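Local coordinates for protein bifunctional enzyme IspD/IspF (Campylobacter jejuni, PDB 1W55) that catalyses two steps of isoprenoid precursor biosynthesis, transferring the cytidylyl group of CTP to methylerythritol phosphate and cyclising the phosphorylated product to methylerythritol cyclodiphosphate with release of CMP, at residues A[96-109]-A[182-194]. Numbering follows the deposited sequence.
Sequences DVARVLVSKNLFDR and FVEGEENARKLTF. With C (cytidine-5'-monophosphate), chain D; EDO (1,2-ethanediol), chain F.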
loop_
_atom_site.group_PDB
_atom_site.type_symbol
_atom_site.label_atom_id
_atom_site.label_comp_id
_atom_site.label_asym_id
_atom_site.label_seq_id
_atom_site.Cartn_x
_atom_site.Cartn_y
_atom_site.Cartn_z
ATOM N N ASP A 96 12.878 22.387 -20.633
ATOM C CA ASP A 96 13.584 22.610 -19.370
ATOM C C ASP A 96 13.841 21.264 -18.679
ATOM O O ASP A 96 12.912 20.477 -18.543
ATOM C CB ASP A 96 12.720 23.471 -18.440
ATOM C CG ASP A 96 12.184 24.746 -19.112
ATOM O OD1 ASP A 96 12.854 25.326 -19.995
ATOM O OD2 ASP A 96 11.094 25.257 -18.793
ATOM N N VAL A 97 15.067 20.985 -18.225
ATOM C CA VAL A 97 15.287 19.743 -17.450
ATOM C C VAL A 97 14.514 19.754 -16.152
ATOM O O VAL A 97 14.184 18.698 -15.624
ATOM C CB VAL A 97 16.775 19.422 -17.065
ATOM C CG1 VAL A 97 17.507 18.758 -18.184
ATOM C CG2 VAL A 97 17.517 20.628 -16.514
ATOM N N ALA A 98 14.236 20.944 -15.631
ATOM C CA ALA A 98 13.541 21.073 -14.356
ATOM C C ALA A 98 12.064 20.684 -14.445
ATOM O O ALA A 98 11.395 20.579 -13.421
ATOM C CB ALA A 98 13.714 22.477 -13.778
ATOM N N ARG A 99 11.574 20.460 -15.664
ATOM C CA ARG A 99 10.263 19.837 -15.889
ATOM C C ARG A 99 10.461 18.328 -16.055
ATOM O O ARG A 99 10.619 17.812 -17.171
ATOM C CB ARG A 99 9.577 20.439 -17.120
ATOM C CG ARG A 99 9.233 21.897 -16.945
ATOM C CD ARG A 99 8.603 22.523 -18.171
ATOM N NE ARG A 99 8.547 23.980 -18.112
ATOM C CZ ARG A 99 7.616 24.682 -17.463
ATOM N NH1 ARG A 99 6.635 24.069 -16.813
ATOM N NH2 ARG A 99 7.657 26.009 -17.482
ATOM N N VAL A 100 10.456 17.629 -14.928
ATOM C CA VAL A 100 11.015 16.280 -14.869
ATOM C C VAL A 100 10.066 15.174 -15.307
ATOM O O VAL A 100 10.485 14.257 -16.005
ATOM C CB VAL A 100 11.597 15.968 -13.466
ATOM C CG1 VAL A 100 12.376 14.686 -13.502
ATOM C CG2 VAL A 100 12.505 17.080 -13.023
ATOM N N LEU A 101 8.801 15.275 -14.919
ATOM C CA LEU A 101 7.848 14.178 -15.085
ATOM C C LEU A 101 6.884 14.329 -16.268
ATOM O O LEU A 101 5.747 13.838 -16.211
ATOM C CB LEU A 101 7.034 13.996 -13.802
ATOM C CG LEU A 101 7.756 13.591 -12.506
ATOM C CD1 LEU A 101 6.756 13.534 -11.351
ATOM C CD2 LEU A 101 8.492 12.266 -12.652
ATOM N N VAL A 102 7.334 14.993 -17.327
ATOM C CA VAL A 102 6.532 15.163 -18.537
ATOM C C VAL A 102 6.051 13.800 -19.028
ATOM O O VAL A 102 6.857 12.888 -19.220
ATOM C CB VAL A 102 7.330 15.871 -19.663
ATOM C CG1 VAL A 102 6.538 15.858 -20.954
ATOM C CG2 VAL A 102 7.678 17.312 -19.262
ATOM N N SER A 103 4.738 13.671 -19.212
ATOM C CA SER A 103 4.106 12.403 -19.593
ATOM C C SER A 103 4.154 12.134 -21.094
ATOM O O SER A 103 4.229 13.064 -21.905
ATOM C CB SER A 103 2.647 12.384 -19.129
ATOM O OG SER A 103 1.821 13.034 -20.083
ATOM N N LYS A 104 4.089 10.854 -21.451
ATOM C CA LYS A 104 4.006 10.417 -22.848
ATOM C C LYS A 104 2.752 10.973 -23.523
ATOM O O LYS A 104 2.735 11.265 -24.730
ATOM C CB LYS A 104 4.006 8.884 -22.905
ATOM C CG LYS A 104 3.791 8.280 -24.287
ATOM C CD LYS A 104 4.856 8.710 -25.275
ATOM C CE LYS A 104 4.678 7.983 -26.593
ATOM N NZ LYS A 104 5.999 7.510 -27.077
ATOM N N ASN A 105 1.712 11.113 -22.715
ATOM C CA ASN A 105 0.436 11.664 -23.126
ATOM C C ASN A 105 0.575 13.084 -23.676
ATOM O O ASN A 105 0.130 13.364 -24.792
ATOM C CB ASN A 105 -0.495 11.653 -21.920
ATOM C CG ASN A 105 -1.933 11.841 -22.294
ATOM O OD1 ASN A 105 -2.403 12.969 -22.437
ATOM N ND2 ASN A 105 -2.660 10.731 -22.425
ATOM N N LEU A 106 1.190 13.974 -22.893
ATOM C CA LEU A 106 1.410 15.352 -23.331
ATOM C C LEU A 106 2.260 15.376 -24.588
ATOM O O LEU A 106 1.984 16.145 -25.501
ATOM C CB LEU A 106 2.053 16.210 -22.233
ATOM C CG LEU A 106 2.489 17.634 -22.600
ATOM C CD1 LEU A 106 1.293 18.481 -23.052
ATOM C CD2 LEU A 106 3.200 18.299 -21.421
ATOM N N PHE A 107 3.280 14.526 -24.632
ATOM C CA PHE A 107 4.145 14.425 -25.805
ATOM C C PHE A 107 3.326 14.150 -27.070
ATOM O O PHE A 107 3.513 14.819 -28.084
ATOM C CB PHE A 107 5.223 13.352 -25.608
ATOM C CG PHE A 107 6.075 13.108 -26.830
ATOM C CD1 PHE A 107 7.285 13.774 -26.996
ATOM C CD2 PHE A 107 5.672 12.200 -27.809
ATOM C CE1 PHE A 107 8.068 13.550 -28.118
ATOM C CE2 PHE A 107 6.447 11.971 -28.935
ATOM C CZ PHE A 107 7.648 12.650 -29.091
ATOM N N ASP A 108 2.417 13.174 -26.985
ATOM C CA ASP A 108 1.587 12.753 -28.120
ATOM C C ASP A 108 0.685 13.883 -28.580
ATOM O O ASP A 108 0.528 14.118 -29.778
ATOM C CB ASP A 108 0.733 11.531 -27.745
ATOM C CG ASP A 108 1.558 10.257 -27.581
ATOM O OD1 ASP A 108 2.625 10.124 -28.234
ATOM O OD2 ASP A 108 1.210 9.328 -26.817
ATOM N N ARG A 109 0.111 14.588 -27.612
ATOM C CA ARG A 109 -0.735 15.739 -27.879
ATOM C C ARG A 109 -0.009 16.851 -28.651
ATOM O O ARG A 109 -0.616 17.539 -29.472
ATOM C CB ARG A 109 -1.253 16.289 -26.569
ATOM C CG ARG A 109 -2.499 15.618 -26.073
ATOM C CD ARG A 109 -3.372 16.571 -25.282
ATOM N NE ARG A 109 -2.667 17.166 -24.142
ATOM C CZ ARG A 109 -2.488 16.544 -22.985
ATOM N NH1 ARG A 109 -2.948 15.311 -22.822
ATOM N NH2 ARG A 109 -1.853 17.145 -21.987
ATOM N N PHE A 182 -1.618 26.145 -29.131
ATOM C CA PHE A 182 -1.659 25.845 -27.704
ATOM C C PHE A 182 -2.359 24.515 -27.428
ATOM O O PHE A 182 -3.463 24.263 -27.908
ATOM C CB PHE A 182 -2.323 26.979 -26.919
ATOM C CG PHE A 182 -1.604 28.295 -27.039
ATOM C CD1 PHE A 182 -2.016 29.246 -27.978
ATOM C CD2 PHE A 182 -0.502 28.582 -26.231
ATOM C CE1 PHE A 182 -1.347 30.466 -28.106
ATOM C CE2 PHE A 182 0.172 29.798 -26.354
ATOM C CZ PHE A 182 -0.260 30.746 -27.297
ATOM N N VAL A 183 -1.693 23.670 -26.652
ATOM C CA VAL A 183 -2.201 22.352 -26.303
ATOM C C VAL A 183 -2.380 22.370 -24.787
ATOM O O VAL A 183 -1.624 23.052 -24.098
ATOM C CB VAL A 183 -1.184 21.271 -26.788
ATOM C CG1 VAL A 183 -0.861 20.242 -25.720
ATOM C CG2 VAL A 183 -1.660 20.624 -28.068
ATOM N N GLU A 184 -3.379 21.669 -24.259
ATOM C CA GLU A 184 -3.576 21.648 -22.801
ATOM C C GLU A 184 -2.344 21.060 -22.092
ATOM O O GLU A 184 -1.805 20.037 -22.522
ATOM C CB GLU A 184 -4.866 20.895 -22.425
ATOM C CG GLU A 184 -5.004 20.501 -20.950
ATOM C CD GLU A 184 -5.506 21.622 -20.038
ATOM O OE1 GLU A 184 -5.672 22.780 -20.482
ATOM O OE2 GLU A 184 -5.749 21.338 -18.847
ATOM N N GLY A 185 -1.889 21.730 -21.033
ATOM C CA GLY A 185 -0.733 21.277 -20.273
ATOM C C GLY A 185 -1.075 20.257 -19.195
ATOM O O GLY A 185 -2.146 19.649 -19.226
ATOM N N GLU A 186 -0.176 20.076 -18.232
ATOM C CA GLU A 186 -0.375 19.087 -17.167
ATOM C C GLU A 186 0.460 19.425 -15.944
ATOM O O GLU A 186 1.578 19.950 -16.064
ATOM C CB GLU A 186 -0.031 17.666 -17.655
ATOM C CG GLU A 186 1.415 17.496 -18.123
ATOM C CD GLU A 186 1.802 16.064 -18.471
ATOM O OE1 GLU A 186 0.912 15.191 -18.641
ATOM O OE2 GLU A 186 3.018 15.811 -18.581
ATOM N N GLU A 187 -0.083 19.113 -14.770
ATOM C CA GLU A 187 0.630 19.283 -13.506
ATOM C C GLU A 187 1.977 18.543 -13.468
ATOM O O GLU A 187 2.908 18.994 -12.817
ATOM C CB GLU A 187 -0.255 18.852 -12.329
ATOM C CG GLU A 187 -1.105 19.952 -11.684
ATOM C CD GLU A 187 -1.140 21.271 -12.455
ATOM O OE1 GLU A 187 -1.856 21.356 -13.478
ATOM O OE2 GLU A 187 -0.467 22.239 -12.028
ATOM N N ASN A 188 2.081 17.427 -14.182
ATOM C CA ASN A 188 3.337 16.680 -14.283
ATOM C C ASN A 188 4.445 17.410 -15.068
ATOM O O ASN A 188 5.605 16.987 -15.053
ATOM C CB ASN A 188 3.082 15.311 -14.928
ATOM C CG ASN A 188 3.020 14.165 -13.907
ATOM O OD1 ASN A 188 2.792 14.381 -12.709
ATOM N ND2 ASN A 188 3.218 12.936 -14.391
ATOM N N ALA A 189 4.085 18.478 -15.781
ATOM C CA ALA A 189 5.065 19.232 -16.548
ATOM C C ALA A 189 5.510 20.502 -15.822
ATOM O O ALA A 189 6.228 21.307 -16.389
ATOM C CB ALA A 189 4.544 19.535 -17.946
ATOM N N ARG A 190 5.085 20.667 -14.569
ATOM C CA ARG A 190 5.527 21.774 -13.725
ATOM C C ARG A 190 7.048 21.844 -13.668
ATOM O O ARG A 190 7.725 20.817 -13.714
ATOM C CB ARG A 190 4.982 21.648 -12.291
ATOM C CG ARG A 190 5.822 22.441 -11.235
ATOM C CD ARG A 190 5.442 22.247 -9.758
ATOM N NE ARG A 190 4.025 22.503 -9.504
ATOM C CZ ARG A 190 3.494 23.705 -9.279
ATOM N NH1 ARG A 190 4.259 24.792 -9.272
ATOM N NH2 ARG A 190 2.186 23.815 -9.063
ATOM N N LYS A 191 7.569 23.064 -13.545
ATOM C CA LYS A 191 9.005 23.296 -13.465
ATOM C C LYS A 191 9.460 23.406 -12.013
ATOM O O LYS A 191 8.974 24.254 -11.260
ATOM C CB LYS A 191 9.361 24.562 -14.241
ATOM C CG LYS A 191 10.846 24.893 -14.314
ATOM C CD LYS A 191 11.122 25.966 -15.366
ATOM C CE LYS A 191 10.673 27.340 -14.896
ATOM N NZ LYS A 191 10.543 28.315 -16.025
ATOM N N LEU A 192 10.383 22.537 -11.618
ATOM C CA LEU A 192 10.995 22.655 -10.301
ATOM C C LEU A 192 11.814 23.954 -10.236
ATOM O O LEU A 192 12.812 24.126 -10.947
ATOM C CB LEU A 192 11.831 21.416 -9.970
ATOM C CG LEU A 192 12.748 21.421 -8.745
ATOM C CD1 LEU A 192 11.968 21.601 -7.454
ATOM C CD2 LEU A 192 13.567 20.134 -8.689
ATOM N N THR A 193 11.347 24.882 -9.411
ATOM C CA THR A 193 11.955 26.207 -9.317
ATOM C C THR A 193 12.288 26.559 -7.874
ATOM O O THR A 193 13.396 27.006 -7.577
ATOM C CB THR A 193 11.015 27.268 -9.933
ATOM O OG1 THR A 193 10.874 27.018 -11.332
ATOM C CG2 THR A 193 11.657 28.666 -9.882
ATOM N N PHE A 194 11.313 26.341 -6.992
ATOM C CA PHE A 194 11.433 26.654 -5.578
ATOM C C PHE A 194 11.547 25.365 -4.781
ATOM O O PHE A 194 11.015 24.327 -5.185
ATOM C CB PHE A 194 10.209 27.455 -5.105
ATOM C CG PHE A 194 9.886 28.650 -5.970
ATOM C CD1 PHE A 194 8.913 28.566 -6.967
ATOM C CD2 PHE A 194 10.552 29.860 -5.786
ATOM C CE1 PHE A 194 8.613 29.677 -7.777
ATOM C CE2 PHE A 194 10.261 30.972 -6.585
ATOM C CZ PHE A 194 9.290 30.880 -7.582
HETATM O OP3 C D . 13.218 28.936 -15.504
HETATM P P C D . 14.479 29.471 -16.138
HETATM O OP1 C D . 15.499 29.917 -15.120
HETATM O OP2 C D . 14.252 30.415 -17.296
HETATM O "O5'" C D . 15.201 28.170 -16.758
HETATM C "C5'" C D . 14.579 27.362 -17.746
HETATM C "C4'" C D . 15.550 26.282 -18.225
HETATM O "O4'" C D . 16.613 26.843 -19.006
HETATM C "C3'" C D . 16.199 25.528 -17.081
HETATM O "O3'" C D . 16.114 24.150 -17.394
HETATM C "C2'" C D . 17.644 25.979 -17.075
HETATM O "O2'" C D . 18.542 24.961 -16.648
HETATM C "C1'" C D . 17.871 26.366 -18.528
HETATM N N1 C D . 18.873 27.425 -18.632
HETATM C C2 C D . 19.959 27.235 -19.503
HETATM O O2 C D . 20.055 26.174 -20.178
HETATM N N3 C D . 20.886 28.209 -19.600
HETATM C C4 C D . 20.794 29.350 -18.863
HETATM N N4 C D . 21.748 30.311 -18.974
HETATM C C5 C D . 19.726 29.548 -17.995
HETATM C C6 C D . 18.762 28.553 -17.897
HETATM C C1 EDO F . 9.567 28.193 -20.082
HETATM O O1 EDO F . 9.904 27.733 -18.782
HETATM C C2 EDO F . 8.071 28.088 -20.287
HETATM O O2 EDO F . 7.415 28.687 -19.193
HETATM O O HOH W 1 -1.290 15.125 -19.868
#
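Glu186 grips the start of helix 104-109 with both carboxylate oxygens: OE2 takes the backbone N-H of Ser103 on its syn lone pair (2.8 Å), and OE1 accepts from Ser103 OG at 2.7 Å. With its CG lodged between backbone N and carbonyl carbon (chi1 60°) and the chain straight beyond, Glu186 reaches the helix N-terminus, whose partial positive charge probably favours the carboxylate. Ser103 OG in turn accepts from Leu106 N, so the N-cap hydroxyl donates to Glu186 and accepts from the helix. One water bridges Glu186 OE1 to NH2 of Arg109, which also donates to Glu184 O (2.9 Å) from above the carbonyl plane.

At the other end, NH1 of Arg99 gives Ala189 O a bond of 2.8 Å lying in the guanidinium plane, while CB of Lys191 covers one face, centred 3.7 Å above it. NE forms a salt bridge with Asp96 OD2 (2.9 Å), and NH2 pairs with Asp128 of the second subunit. Lys191, its CG anti to the backbone N and the chain bent at chi3 (74°), brings NZ to within 2.8 Å of OP3 of the bound cytidine monophosphate. This lysine is predicted to position methylerythritol phosphate for attack. Leu192 N to Ala98 O ties the backbones together beside it.

Between these polar ends, the Ala189 methyl packs on Leu106 CD2 and Val102 CG2. Beside Arg109, at the strand 180-184 end, Leu106 CD1 meets Val183 CG1 at 3.9 Å.

The contact thus runs from the nucleotide pocket at the end of strand 91-96 to strand 180-184 of the cytidylyltransferase sheet. Val100 and Leu192 rest against helix 33-42, Leu106 touches Pro122 of strand 119-124, and Arg139 of the second subunit packs against Lys191.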